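Nuclease-like protein (Chaetomium thermophilum, PDB 6GRB) probably acts as a junction-resolving endonuclease of the GEN1 family that cuts four-way DNA junctions and 5'-flaps, this chain being its N-terminal part with the nuclease core. Local coordinates at residues Arg63-Leu68 and Arg108-Thr113; His73-Phe78 and Gln293-Ser298; Val134-Ser139 and Val151-Trp156. All blocks are in the same frame, centred on the assembly; numbering follows the deposited sequence.

Interaction 1: residues Arg63-Leu68 and Arg108-Thr113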
ATOM      1  N   ARG A  63      -8.941   9.145   1.671  1.00 64.45           N
ATOM      2  CA  ARG A  63      -8.127   7.938   1.854  1.00 63.81           C
ATOM      3  C   ARG A  63      -7.275   7.991   3.125  1.00 62.99           C
ATOM      4  O   ARG A  63      -7.001   6.950   3.728  1.00 62.63           O
ATOM      5  CB  ARG A  63      -7.210   7.707   0.644  1.00 63.66           C
ATOM      6  CG  ARG A  63      -7.934   7.596  -0.683  1.00 64.89           C
ATOM      7  CD  ARG A  63      -8.136   6.162  -1.117  1.00 65.85           C
ATOM      8  NE  ARG A  63      -8.998   6.075  -2.298  1.00 67.53           N
ATOM      9  CZ  ARG A  63      -9.024   5.025  -3.117  1.00 68.90           C
ATOM     10  NH1 ARG A  63      -8.227   3.989  -2.871  1.00 68.83           N
ATOM     11  NH2 ARG A  63      -9.836   5.014  -4.179  1.00 70.16           N
ATOM     12  N   PHE A  64      -6.825   9.181   3.530  1.00 54.36           N
ATOM     13  CA  PHE A  64      -6.031   9.302   4.753  1.00 54.25           C
ATOM     14  C   PHE A  64      -6.891   9.049   5.992  1.00 54.75           C
ATOM     15  O   PHE A  64      -6.425   8.433   6.963  1.00 54.63           O
ATOM     16  CB  PHE A  64      -5.361  10.681   4.829  1.00 54.74           C
ATOM     17  CG  PHE A  64      -4.213  10.858   3.883  1.00 54.31           C
ATOM     18  CD1 PHE A  64      -3.913   9.892   2.936  1.00 53.68           C
ATOM     19  CD2 PHE A  64      -3.398  11.982   3.961  1.00 54.84           C
ATOM     20  CE1 PHE A  64      -2.840  10.048   2.073  1.00 53.54           C
ATOM     21  CE2 PHE A  64      -2.297  12.142   3.094  1.00 54.56           C
ATOM     22  CZ  PHE A  64      -2.029  11.184   2.143  1.00 53.91           C
ATOM     23  N   VAL A  65      -8.144   9.525   5.973  1.00 55.56           N
ATOM     24  CA  VAL A  65      -9.099   9.214   7.037  1.00 56.22           C
ATOM     25  C   VAL A  65      -9.392   7.718   7.060  1.00 55.84           C
ATOM     26  O   VAL A  65      -9.498   7.102   8.135  1.00 55.92           O
ATOM     27  CB  VAL A  65     -10.397  10.033   6.866  1.00 57.34           C
ATOM     28  CG1 VAL A  65     -11.366   9.802   8.045  1.00 58.30           C
ATOM     29  CG2 VAL A  65     -10.100  11.514   6.697  1.00 57.80           C
ATOM     30  N   ARG A  66      -9.508   7.102   5.884  1.00 58.05           N
ATOM     31  CA  ARG A  66      -9.705   5.661   5.843  1.00 58.05           C
ATOM     32  C   ARG A  66      -8.516   4.927   6.464  1.00 56.93           C
ATOM     33  O   ARG A  66      -8.702   3.968   7.224  1.00 56.89           O
ATOM     34  CB  ARG A  66      -9.963   5.193   4.408  1.00 58.61           C
ATOM     35  CG  ARG A  66     -10.449   3.744   4.340  1.00 59.26           C
ATOM     36  CD  ARG A  66     -11.068   3.386   2.988  1.00 60.85           C
ATOM     37  NE  ARG A  66     -12.269   4.172   2.691  1.00 62.60           N
ATOM     38  CZ  ARG A  66     -13.520   3.827   3.014  1.00 64.48           C
ATOM     39  NH1 ARG A  66     -13.769   2.681   3.646  1.00 64.40           N
ATOM     40  NH2 ARG A  66     -14.535   4.632   2.695  1.00 65.69           N
ATOM     41  N   LEU A  67      -7.286   5.388   6.188  1.00 54.92           N
ATOM     42  CA  LEU A  67      -6.121   4.781   6.829  1.00 54.35           C
ATOM     43  C   LEU A  67      -6.101   5.027   8.333  1.00 54.68           C
ATOM     44  O   LEU A  67      -5.563   4.210   9.084  1.00 54.52           O
ATOM     45  CB  LEU A  67      -4.824   5.301   6.205  1.00 54.11           C
ATOM     46  CG  LEU A  67      -4.487   4.917   4.756  1.00 53.91           C
ATOM     47  CD1 LEU A  67      -3.216   5.654   4.292  1.00 53.92           C
ATOM     48  CD2 LEU A  67      -4.379   3.373   4.567  1.00 53.82           C
ATOM     49  N   LEU A  68      -6.637   6.165   8.784  1.00 56.19           N
ATOM     50  CA  LEU A  68      -6.773   6.393  10.219  1.00 56.90           C
ATOM     51  C   LEU A  68      -7.615   5.305  10.866  1.00 56.86           C
ATOM     52  O   LEU A  68      -7.267   4.798  11.936  1.00 56.94           O
ATOM     53  CB  LEU A  68      -7.388   7.760  10.491  1.00 57.97           C
ATOM     54  CG  LEU A  68      -6.425   8.938  10.617  1.00 58.79           C
ATOM     55  CD1 LEU A  68      -7.171  10.078  11.312  1.00 60.24           C
ATOM     56  CD2 LEU A  68      -5.117   8.582  11.368  1.00 59.14           C
ATOM     57  N   ARG A 108       1.823  15.311   6.751  1.00 52.41           N
ATOM     58  CA  ARG A 108       2.261  15.724   8.086  1.00 55.04           C
ATOM     59  C   ARG A 108       1.065  15.992   8.994  1.00 55.94           C
ATOM     60  O   ARG A 108       0.994  15.470  10.110  1.00 57.30           O
ATOM     61  CB  ARG A 108       3.158  16.968   7.998  1.00 56.10           C
ATOM     62  N   LEU A 109       0.093  16.778   8.503  1.00 57.14           N
ATOM     63  CA  LEU A 109      -1.091  17.122   9.282  1.00 57.90           C
ATOM     64  C   LEU A 109      -1.793  15.895   9.849  1.00 57.07           C
ATOM     65  O   LEU A 109      -2.353  15.963  10.948  1.00 58.29           O
ATOM     66  CB  LEU A 109      -2.054  17.941   8.426  1.00 56.83           C
ATOM     67  CG  LEU A 109      -1.610  19.389   8.191  1.00 57.92           C
ATOM     68  CD1 LEU A 109      -2.576  20.126   7.295  1.00 56.82           C
ATOM     69  CD2 LEU A 109      -1.457  20.093   9.540  1.00 60.76           C
ATOM     70  N   PHE A 110      -1.768  14.768   9.130  1.00 56.63           N
ATOM     71  CA  PHE A 110      -2.360  13.527   9.601  1.00 55.75           C
ATOM     72  C   PHE A 110      -1.398  12.735  10.479  1.00 56.55           C
ATOM     73  O   PHE A 110      -1.737  11.631  10.906  1.00 55.76           O
ATOM     74  CB  PHE A 110      -2.809  12.652   8.412  1.00 53.54           C
ATOM     75  CG  PHE A 110      -4.235  12.873   7.971  1.00 53.05           C
ATOM     76  CD1 PHE A 110      -4.561  13.927   7.131  1.00 53.09           C
ATOM     77  CD2 PHE A 110      -5.248  12.017   8.386  1.00 52.74           C
ATOM     78  CE1 PHE A 110      -5.874  14.142   6.736  1.00 53.08           C
ATOM     79  CE2 PHE A 110      -6.550  12.197   7.969  1.00 52.67           C
ATOM     80  CZ  PHE A 110      -6.867  13.263   7.142  1.00 53.04           C
ATOM     81  N   GLY A 111      -0.215  13.269  10.754  1.00 59.15           N
ATOM     82  CA  GLY A 111       0.793  12.509  11.475  1.00 60.22           C
ATOM     83  C   GLY A 111       1.322  11.310  10.721  1.00 58.58           C
ATOM     84  O   GLY A 111       1.677  10.308  11.349  1.00 58.64           O
ATOM     85  N   PHE A 112       1.358  11.358   9.385  1.00 54.05           N
ATOM     86  CA  PHE A 112       1.921  10.252   8.620  1.00 52.83           C
ATOM     87  C   PHE A 112       3.326  10.642   8.191  1.00 54.11           C
ATOM     88  O   PHE A 112       3.766  11.760   8.404  1.00 55.59           O
ATOM     89  CB  PHE A 112       1.039   9.876   7.414  1.00 50.45           C
ATOM     90  CG  PHE A 112      -0.335   9.344   7.782  1.00 49.43           C
ATOM     91  CD1 PHE A 112      -0.582   8.787   9.020  1.00 49.94           C
ATOM     92  CD2 PHE A 112      -1.382   9.394   6.866  1.00 48.17           C
ATOM     93  CE1 PHE A 112      -1.852   8.280   9.343  1.00 49.09           C
ATOM     94  CE2 PHE A 112      -2.664   8.897   7.183  1.00 47.63           C
ATOM     95  CZ  PHE A 112      -2.893   8.339   8.424  1.00 48.03           C
ATOM     96  N   THR A 113       4.046   9.693   7.611  1.00 50.99           N
ATOM     97  CA  THR A 113       5.445   9.880   7.259  1.00 51.85           C
ATOM     98  C   THR A 113       5.564  10.027   5.759  1.00 49.82           C
ATOM     99  O   THR A 113       4.899   9.312   5.007  1.00 48.34           O
ATOM    100  CB  THR A 113       6.297   8.702   7.725  1.00 52.98           C
ATOM    101  OG1 THR A 113       6.082   8.511   9.127  1.00 55.25           O
ATOM    102  CG2 THR A 113       7.776   8.958   7.454  1.00 53.07           C
TER
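Phe-64, on helix 55-70, meets Phe-110 and Phe-112 of the turn that ends helix 104-109. Its CB stands over the middle of the Phe-110 ring, 3.6 Å from the centroid, a CH-pi contact close to the ring normal. From there the Phe-64 ring carries its own edge toward the same face, the planes at 81°, a T-shaped pair. In the second T-shaped pair the roles are reversed: Phe-112 turns its edge to a face of Phe-64, with the centroids 5.7 Å apart. Phe-64 has CG anti to its carbonyl carbon (chi1 -73°), which directs its ring toward both Phe-110 and Phe-112.

Aliphatic neighbours close the flanks. Val-65 CG2 lies 3.7 Å from Phe-110 CZ, while Leu-68 sets CG at the edge of the Phe-110 ring and its CD2 branch 3.7 Å from Phe-112 CZ. Were Phe-110 cut back to an alanine, CB of Phe-64 and CG2 of Val-65 would lose the ring they pack on, and a gap would probably open between helix and turn.

Further out, Gly-111 ends helix 104-109 in a Schellman motif; its positive phi suits a residue without a side chain and lets the chain turn so that Phe-110 and Phe-112, on either side of it in sequence, both face helix 55-70. Phe-61 and Leu-306 also pack on Phe-110, and Phe-76 of the central sheet meets Phe-64. With no hydrogen bond across the segments, the fit of this mostly buried contact depends on ring shape and orientation.

Interaction 2: residues His73-Phe78 and Gln293-Ser298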
ATOM      1  N   HIS A  73      -0.062   2.284   9.943  1.00 51.14           N
ATOM      2  CA  HIS A  73       1.044   3.240   9.991  1.00 52.42           C
ATOM      3  C   HIS A  73       1.649   3.359   8.594  1.00 52.43           C
ATOM      4  O   HIS A  73       2.422   2.477   8.184  1.00 52.92           O
ATOM      5  CB  HIS A  73       2.137   2.815  10.975  1.00 53.79           C
ATOM      6  CG  HIS A  73       1.772   2.955  12.423  1.00 54.17           C
ATOM      7  ND1 HIS A  73       2.418   2.255  13.425  1.00 54.89           N
ATOM      8  CD2 HIS A  73       0.827   3.704  13.037  1.00 54.08           C
ATOM      9  CE1 HIS A  73       1.888   2.577  14.593  1.00 55.16           C
ATOM     10  NE2 HIS A  73       0.924   3.455  14.384  1.00 54.79           N
ATOM     11  N   PRO A  74       1.324   4.410   7.834  1.00 49.75           N
ATOM     12  CA  PRO A  74       1.772   4.501   6.440  1.00 49.52           C
ATOM     13  C   PRO A  74       3.016   5.348   6.273  1.00 50.86           C
ATOM     14  O   PRO A  74       3.148   6.429   6.851  1.00 51.69           O
ATOM     15  CB  PRO A  74       0.588   5.197   5.766  1.00 48.34           C
ATOM     16  CG  PRO A  74       0.112   6.145   6.827  1.00 48.75           C
ATOM     17  CD  PRO A  74       0.368   5.481   8.176  1.00 49.44           C
ATOM     18  N   ILE A  75       3.924   4.875   5.425  1.00 47.64           N
ATOM     19  CA  ILE A  75       5.021   5.718   4.942  1.00 48.35           C
ATOM     20  C   ILE A  75       4.833   5.902   3.436  1.00 47.07           C
ATOM     21  O   ILE A  75       4.810   4.927   2.670  1.00 46.82           O
ATOM     22  CB  ILE A  75       6.411   5.168   5.321  1.00 49.98           C
ATOM     23  CG1 ILE A  75       7.511   6.099   4.820  1.00 49.98           C
ATOM     24  CG2 ILE A  75       6.639   3.779   4.797  1.00 49.96           C
ATOM     25  CD1 ILE A  75       8.824   5.982   5.595  1.00 51.30           C
ATOM     26  N   PHE A  76       4.640   7.159   3.026  1.00 50.21           N
ATOM     27  CA  PHE A  76       4.356   7.511   1.639  1.00 49.44           C
ATOM     28  C   PHE A  76       5.659   7.834   0.918  1.00 49.97           C
ATOM     29  O   PHE A  76       6.371   8.745   1.330  1.00 50.39           O
ATOM     30  CB  PHE A  76       3.415   8.711   1.583  1.00 48.89           C
ATOM     31  CG  PHE A  76       2.057   8.431   2.125  1.00 48.34           C
ATOM     32  CD1 PHE A  76       1.045   8.026   1.289  1.00 47.76           C
ATOM     33  CD2 PHE A  76       1.789   8.597   3.475  1.00 48.73           C
ATOM     34  CE1 PHE A  76      -0.217   7.773   1.788  1.00 47.36           C
ATOM     35  CE2 PHE A  76       0.548   8.364   3.977  1.00 48.23           C
ATOM     36  CZ  PHE A  76      -0.457   7.940   3.139  1.00 47.45           C
ATOM     37  N   VAL A  77       5.959   7.126  -0.169  1.00 48.18           N
ATOM     38  CA  VAL A  77       7.274   7.223  -0.801  1.00 48.92           C
ATOM     39  C   VAL A  77       7.165   8.000  -2.116  1.00 48.98           C
ATOM     40  O   VAL A  77       6.344   7.673  -2.976  1.00 49.09           O
ATOM     41  CB  VAL A  77       7.894   5.827  -1.012  1.00 49.75           C
ATOM     42  CG1 VAL A  77       9.356   5.946  -1.558  1.00 50.66           C
ATOM     43  CG2 VAL A  77       7.826   5.011   0.293  1.00 49.83           C
ATOM     44  N   PHE A  78       8.008   9.011  -2.268  1.00 51.23           N
ATOM     45  CA  PHE A  78       8.065   9.909  -3.414  1.00 51.44           C
ATOM     46  C   PHE A  78       9.292   9.577  -4.251  1.00 52.54           C
ATOM     47  O   PHE A  78      10.345   9.229  -3.710  1.00 52.89           O
ATOM     48  CB  PHE A  78       8.114  11.394  -2.956  1.00 50.98           C
ATOM     49  CG  PHE A  78       6.845  11.867  -2.264  1.00 50.23           C
ATOM     50  CD1 PHE A  78       6.564  11.482  -0.945  1.00 50.06           C
ATOM     51  CD2 PHE A  78       5.932  12.667  -2.938  1.00 49.94           C
ATOM     52  CE1 PHE A  78       5.391  11.889  -0.310  1.00 49.64           C
ATOM     53  CE2 PHE A  78       4.758  13.083  -2.332  1.00 49.43           C
ATOM     54  CZ  PHE A  78       4.467  12.696  -1.009  1.00 49.27           C
ATOM     55  N   GLN A 293      14.674   4.205  13.734  1.00 59.08           N
ATOM     56  CA  GLN A 293      14.363   4.851  15.002  1.00 59.93           C
ATOM     57  C   GLN A 293      13.195   5.820  14.899  1.00 60.02           C
ATOM     58  O   GLN A 293      12.542   6.096  15.911  1.00 60.65           O
ATOM     59  CB  GLN A 293      15.599   5.596  15.532  1.00 60.61           C
ATOM     60  N   GLU A 294      12.900   6.325  13.704  1.00 59.53           N
ATOM     61  CA  GLU A 294      11.956   7.416  13.560  1.00 59.78           C
ATOM     62  C   GLU A 294      10.619   7.008  12.936  1.00 59.20           C
ATOM     63  O   GLU A 294       9.657   7.778  13.012  1.00 59.61           O
ATOM     64  CB  GLU A 294      12.619   8.558  12.758  1.00 59.52           C
ATOM     65  CG  GLU A 294      13.763   9.236  13.561  1.00 60.28           C
ATOM     66  CD  GLU A 294      14.478  10.389  12.832  1.00 59.92           C
ATOM     67  OE1 GLU A 294      15.526  10.873  13.345  1.00 60.44           O
ATOM     68  OE2 GLU A 294      14.008  10.808  11.750  1.00 59.08           O
ATOM     69  N   PHE A 295      10.512   5.824  12.352  1.00 57.86           N
ATOM     70  CA  PHE A 295       9.232   5.399  11.817  1.00 57.22           C
ATOM     71  C   PHE A 295       8.859   4.074  12.486  1.00 56.63           C
ATOM     72  O   PHE A 295       9.721   3.200  12.608  1.00 56.62           O
ATOM     73  CB  PHE A 295       9.276   5.251  10.286  1.00 56.45           C
ATOM     74  CG  PHE A 295       8.067   4.562   9.724  1.00 55.78           C
ATOM     75  CD1 PHE A 295       6.858   5.228   9.627  1.00 55.53           C
ATOM     76  CD2 PHE A 295       8.136   3.237   9.316  1.00 55.12           C
ATOM     77  CE1 PHE A 295       5.747   4.590   9.150  1.00 53.65           C
ATOM     78  CE2 PHE A 295       7.028   2.585   8.834  1.00 54.12           C
ATOM     79  CZ  PHE A 295       5.822   3.261   8.743  1.00 52.98           C
ATOM     80  N   PRO A 296       7.593   3.931  12.908  1.00 59.95           N
ATOM     81  CA  PRO A 296       6.565   4.953  12.698  1.00 59.76           C
ATOM     82  C   PRO A 296       6.717   6.120  13.667  1.00 61.17           C
ATOM     83  O   PRO A 296       6.842   5.900  14.873  1.00 61.60           O
ATOM     84  CB  PRO A 296       5.267   4.198  12.986  1.00 57.98           C
ATOM     85  CG  PRO A 296       5.663   3.153  13.971  1.00 58.02           C
ATOM     86  CD  PRO A 296       7.067   2.748  13.613  1.00 58.96           C
ATOM     87  N   PRO A 297       6.708   7.355  13.144  1.00 69.42           N
ATOM     88  CA  PRO A 297       6.845   8.565  13.960  1.00 70.93           C
ATOM     89  C   PRO A 297       5.549   8.910  14.686  1.00 70.69           C
ATOM     90  O   PRO A 297       4.500   8.345  14.376  1.00 69.10           O
ATOM     91  CB  PRO A 297       7.166   9.642  12.924  1.00 71.63           C
ATOM     92  CG  PRO A 297       6.497   9.165  11.680  1.00 70.44           C
ATOM     93  CD  PRO A 297       6.579   7.663  11.709  1.00 69.07           C
ATOM     94  N   SER A 298       5.627   9.830  15.642  1.00 79.93           N
ATOM     95  CA  SER A 298       4.455  10.242  16.406  1.00 80.00           C
ATOM     96  C   SER A 298       3.342  10.738  15.488  1.00 79.21           C
ATOM     97  O   SER A 298       3.595  11.464  14.528  1.00 79.68           O
ATOM     98  CB  SER A 298       4.830  11.331  17.414  1.00 81.86           C
ATOM     99  OG  SER A 298       5.315  12.489  16.757  1.00 82.89           O
TER
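Phe-295 and Ile-75 meet with the beta-branched carbon over the ring: Ile-75 CB lies 4.1 Å from the centroid of Phe-295, a CH-pi contact 21° off the ring normal. The phenylalanine gets there because its CG is anti to the backbone N (chi1 169°), which carries the ring from the end of helix 285-294 to strand 73-78. On the opposite face lies CB of the next residue, Pro-296, so the ring is held between an isoleucine and a proline. At its edge, CZ comes 3.5 Å from His-73 O, near the ring plane.

Strand 73-78 is an inner strand of the mixed sheet at the centre of the PIN-like nuclease domain, between strands 34-37 and 113-116, and the loop after helix 285-294 packs against one face of that sheet. Thr-113 and Arg-34, from the two flanking strands, also touch Phe-295.

The cis peptide before Pro-296 bends the chain sharply, bringing the pyrrolidine ring beside His-73. There Pro-296 CG approaches His-73 ND1 to 3.4 Å, an oblique packing contact. The imidazole reaches this place with CG anti to its carbonyl carbon (chi1 -73°).

Interaction 3: residues Val134-Ser139 and Val151-Trp156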
ATOM      1  N   VAL A 134       8.946  -1.705   6.875  1.00 50.81           N
ATOM      2  CA  VAL A 134       7.516  -1.872   6.631  1.00 50.12           C
ATOM      3  C   VAL A 134       7.215  -3.346   6.386  1.00 50.03           C
ATOM      4  O   VAL A 134       8.102  -4.138   6.076  1.00 50.90           O
ATOM      5  CB  VAL A 134       6.973  -1.038   5.432  1.00 50.01           C
ATOM      6  CG1 VAL A 134       7.233   0.434   5.636  1.00 49.76           C
ATOM      7  CG2 VAL A 134       7.529  -1.552   4.084  1.00 49.96           C
ATOM      8  N   ASP A 135       5.934  -3.702   6.515  1.00 53.34           N
ATOM      9  CA  ASP A 135       5.496  -5.098   6.419  1.00 53.08           C
ATOM     10  C   ASP A 135       4.943  -5.462   5.051  1.00 53.23           C
ATOM     11  O   ASP A 135       4.913  -6.646   4.711  1.00 53.74           O
ATOM     12  CB  ASP A 135       4.420  -5.421   7.471  1.00 51.47           C
ATOM     13  CG  ASP A 135       4.766  -4.897   8.870  1.00 51.36           C
ATOM     14  OD1 ASP A 135       5.783  -5.338   9.476  1.00 52.30           O
ATOM     15  OD2 ASP A 135       4.001  -4.029   9.356  1.00 50.37           O
ATOM     16  N   ALA A 136       4.507  -4.476   4.271  1.00 53.32           N
ATOM     17  CA  ALA A 136       3.956  -4.714   2.945  1.00 53.25           C
ATOM     18  C   ALA A 136       4.118  -3.451   2.109  1.00 52.86           C
ATOM     19  O   ALA A 136       4.300  -2.345   2.626  1.00 52.25           O
ATOM     20  CB  ALA A 136       2.481  -5.127   3.006  1.00 51.52           C
ATOM     21  N   VAL A 137       4.027  -3.632   0.802  1.00 52.76           N
ATOM     22  CA  VAL A 137       4.164  -2.545  -0.155  1.00 52.23           C
ATOM     23  C   VAL A 137       2.844  -2.406  -0.890  1.00 51.31           C
ATOM     24  O   VAL A 137       2.291  -3.402  -1.355  1.00 51.81           O
ATOM     25  CB  VAL A 137       5.339  -2.806  -1.124  1.00 53.78           C
ATOM     26  CG1 VAL A 137       5.352  -1.798  -2.257  1.00 53.57           C
ATOM     27  CG2 VAL A 137       6.668  -2.766  -0.355  1.00 54.54           C
ATOM     28  N   LEU A 138       2.331  -1.182  -0.961  1.00 52.39           N
ATOM     29  CA  LEU A 138       1.218  -0.803  -1.827  1.00 52.18           C
ATOM     30  C   LEU A 138       1.783   0.005  -2.995  1.00 53.11           C
ATOM     31  O   LEU A 138       2.236   1.149  -2.808  1.00 52.65           O
ATOM     32  CB  LEU A 138       0.164  -0.011  -1.062  1.00 50.84           C
ATOM     33  CG  LEU A 138      -1.085   0.415  -1.843  1.00 51.09           C
ATOM     34  CD1 LEU A 138      -1.813  -0.731  -2.511  1.00 51.92           C
ATOM     35  CD2 LEU A 138      -2.012   1.129  -0.874  1.00 49.98           C
ATOM     36  N   SER A 139       1.768  -0.598  -4.189  1.00 56.19           N
ATOM     37  CA  SER A 139       2.260   0.018  -5.416  1.00 57.73           C
ATOM     38  C   SER A 139       1.247  -0.192  -6.543  1.00 58.91           C
ATOM     39  O   SER A 139       0.186  -0.791  -6.359  1.00 58.30           O
ATOM     40  CB  SER A 139       3.626  -0.547  -5.831  1.00 59.13           C
ATOM     41  OG  SER A 139       4.111   0.079  -7.025  1.00 60.97           O
ATOM     42  N   VAL A 151       5.655  -9.174   0.159  1.00 61.60           N
ATOM     43  CA  VAL A 151       4.207  -9.001   0.149  1.00 59.47           C
ATOM     44  C   VAL A 151       3.899  -7.696  -0.566  1.00 58.65           C
ATOM     45  O   VAL A 151       4.151  -6.611  -0.020  1.00 57.78           O
ATOM     46  CB  VAL A 151       3.614  -8.982   1.562  1.00 57.46           C
ATOM     47  CG1 VAL A 151       2.110  -8.718   1.467  1.00 55.51           C
ATOM     48  CG2 VAL A 151       3.918 -10.298   2.279  1.00 57.83           C
ATOM     49  N   THR A 152       3.336  -7.783  -1.772  1.00 57.85           N
ATOM     50  CA  THR A 152       3.039  -6.584  -2.540  1.00 56.86           C
ATOM     51  C   THR A 152       1.539  -6.489  -2.803  1.00 55.41           C
ATOM     52  O   THR A 152       0.884  -7.497  -3.081  1.00 55.72           O
ATOM     53  CB  THR A 152       3.845  -6.549  -3.848  1.00 58.58           C
ATOM     54  OG1 THR A 152       3.763  -5.231  -4.398  1.00 57.74           O
ATOM     55  CG2 THR A 152       3.307  -7.518  -4.847  1.00 59.68           C
ATOM     56  N   LEU A 153       0.997  -5.274  -2.652  1.00 55.82           N
ATOM     57  CA  LEU A 153      -0.426  -5.009  -2.811  1.00 54.79           C
ATOM     58  C   LEU A 153      -0.640  -3.952  -3.881  1.00 55.12           C
ATOM     59  O   LEU A 153       0.191  -3.059  -4.073  1.00 55.36           O
ATOM     60  CB  LEU A 153      -1.081  -4.528  -1.528  1.00 53.23           C
ATOM     61  CG  LEU A 153      -0.609  -5.081  -0.194  1.00 52.87           C
ATOM     62  CD1 LEU A 153      -1.218  -4.216   0.911  1.00 51.44           C
ATOM     63  CD2 LEU A 153      -0.954  -6.562  -0.006  1.00 53.31           C
ATOM     64  N   ARG A 154      -1.775  -4.061  -4.567  1.00 57.46           N
ATOM     65  CA  ARG A 154      -2.148  -3.102  -5.589  1.00 58.16           C
ATOM     66  C   ARG A 154      -3.668  -2.943  -5.570  1.00 57.80           C
ATOM     67  O   ARG A 154      -4.390  -3.728  -4.945  1.00 57.13           O
ATOM     68  CB  ARG A 154      -1.646  -3.543  -6.974  1.00 59.84           C
ATOM     69  CG  ARG A 154      -2.167  -4.894  -7.395  1.00 60.29           C
ATOM     70  CD  ARG A 154      -1.596  -5.388  -8.740  1.00 62.12           C
ATOM     71  NE  ARG A 154      -2.268  -6.633  -9.140  1.00 62.43           N
ATOM     72  CZ  ARG A 154      -3.194  -6.719 -10.096  1.00 62.87           C
ATOM     73  NH1 ARG A 154      -3.547  -5.639 -10.785  1.00 63.20           N
ATOM     74  NH2 ARG A 154      -3.754  -7.890 -10.371  1.00 63.07           N
ATOM     75  N   ASP A 155      -4.144  -1.905  -6.263  1.00 59.83           N
ATOM     76  CA  ASP A 155      -5.552  -1.782  -6.622  1.00 60.12           C
ATOM     77  C   ASP A 155      -6.427  -1.665  -5.374  1.00 59.15           C
ATOM     78  O   ASP A 155      -7.343  -2.461  -5.144  1.00 58.86           O
ATOM     79  CB  ASP A 155      -5.992  -2.956  -7.508  1.00 60.64           C
ATOM     80  CG  ASP A 155      -7.448  -2.855  -7.932  1.00 60.94           C
ATOM     81  OD1 ASP A 155      -8.047  -1.760  -7.809  1.00 61.12           O
ATOM     82  OD2 ASP A 155      -7.997  -3.878  -8.416  1.00 61.14           O
ATOM     83  N   TRP A 156      -6.103  -0.692  -4.534  1.00 63.41           N
ATOM     84  CA  TRP A 156      -6.956  -0.351  -3.402  1.00 62.85           C
ATOM     85  C   TRP A 156      -8.224   0.307  -3.939  1.00 64.15           C
ATOM     86  O   TRP A 156      -8.185   1.442  -4.422  1.00 65.18           O
ATOM     87  CB  TRP A 156      -6.201   0.577  -2.457  1.00 61.88           C
ATOM     88  CG  TRP A 156      -6.871   0.884  -1.182  1.00 61.01           C
ATOM     89  CD1 TRP A 156      -7.854   0.150  -0.549  1.00 60.99           C
ATOM     90  CD2 TRP A 156      -6.598   2.004  -0.343  1.00 59.94           C
ATOM     91  NE1 TRP A 156      -8.201   0.761   0.642  1.00 60.33           N
ATOM     92  CE2 TRP A 156      -7.450   1.900   0.788  1.00 59.59           C
ATOM     93  CE3 TRP A 156      -5.702   3.074  -0.420  1.00 59.21           C
ATOM     94  CZ2 TRP A 156      -7.436   2.836   1.820  1.00 58.68           C
ATOM     95  CZ3 TRP A 156      -5.684   4.015   0.623  1.00 58.13           C
ATOM     96  CH2 TRP A 156      -6.549   3.888   1.718  1.00 57.95           C
TER
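Val-137 and Leu-153 share the shortest of three backbone hydrogen bonds that join strand 136-138 to strand 151-156 as parallel neighbours. Leu-153 N donates to Val-137 O at 2.6 Å. Before it Val-137 N reaches Val-151 O at 3.1 Å, and after it Ser-139 N reaches Leu-153 O at 2.9 Å. In this ladder Val-137 uses both its N-H and its carbonyl, as does Leu-153, and the strand axes diverge by 23°. Weaker CA-H...O contacts fill the intervals, among them Leu-138 CA to Leu-153 O at 3.3 Å.

The apolar packing gathers on the face carrying Leu-138 and Leu-153. Leu-138 CD1 lies 4.0 Å from Leu-153 CB, and its other methyl, CD2, reaches Trp-156 CE3 at 4.2 Å, the two side chains crossing at about a right angle. Its CG is anti to the backbone N (chi1 -178°), which leans the branched end over the neighbouring strand. Ala-136 CB packs 3.9 Å from Val-151 CG1. On the other face, Val-137 and Thr-152 stand side by side, beta-branched residues well suited to strands.

The polar side chains find partners outside the two strands. Thr-152 OG1 is hydrogen-bonded to Thr-144 OG1, Arg-154 NH2 to the backbone of Ser-12, and Arg-154 also packs on a phosphate of the bound DNA.

The pair belongs to the parallel part of the mixed central sheet of the PIN-like nuclease core. Strand 136-138 leads through Ser-139 to the acidic metal site, where Asp-141 and Asp-143 hold magnesium.

How the interactions relate
From the N terminus, helix 55-70 runs straight into strand 73-78, which leads to helix 104-109. Interaction 1 closes the first loop, bringing the turn at 108-113 back to helix 55-70. Interaction 2 opens within this loop at 73-78 but closes only at 293-298, so the two cross. Interaction 3, a short link between successive strands, follows interaction 1 in series and lies within the long span of interaction 2. A probable backbone hydrogen bond from Phe-76 N to Thr-113 O joins interactions 1 and 2 across adjacent strands, Arg-63 and Trp-156 join interactions 1 and 3, and Val-134 packs on Ile-75 and Phe-295. Helix 55-70 and the loop after helix 285-294 are tied to the central sheet.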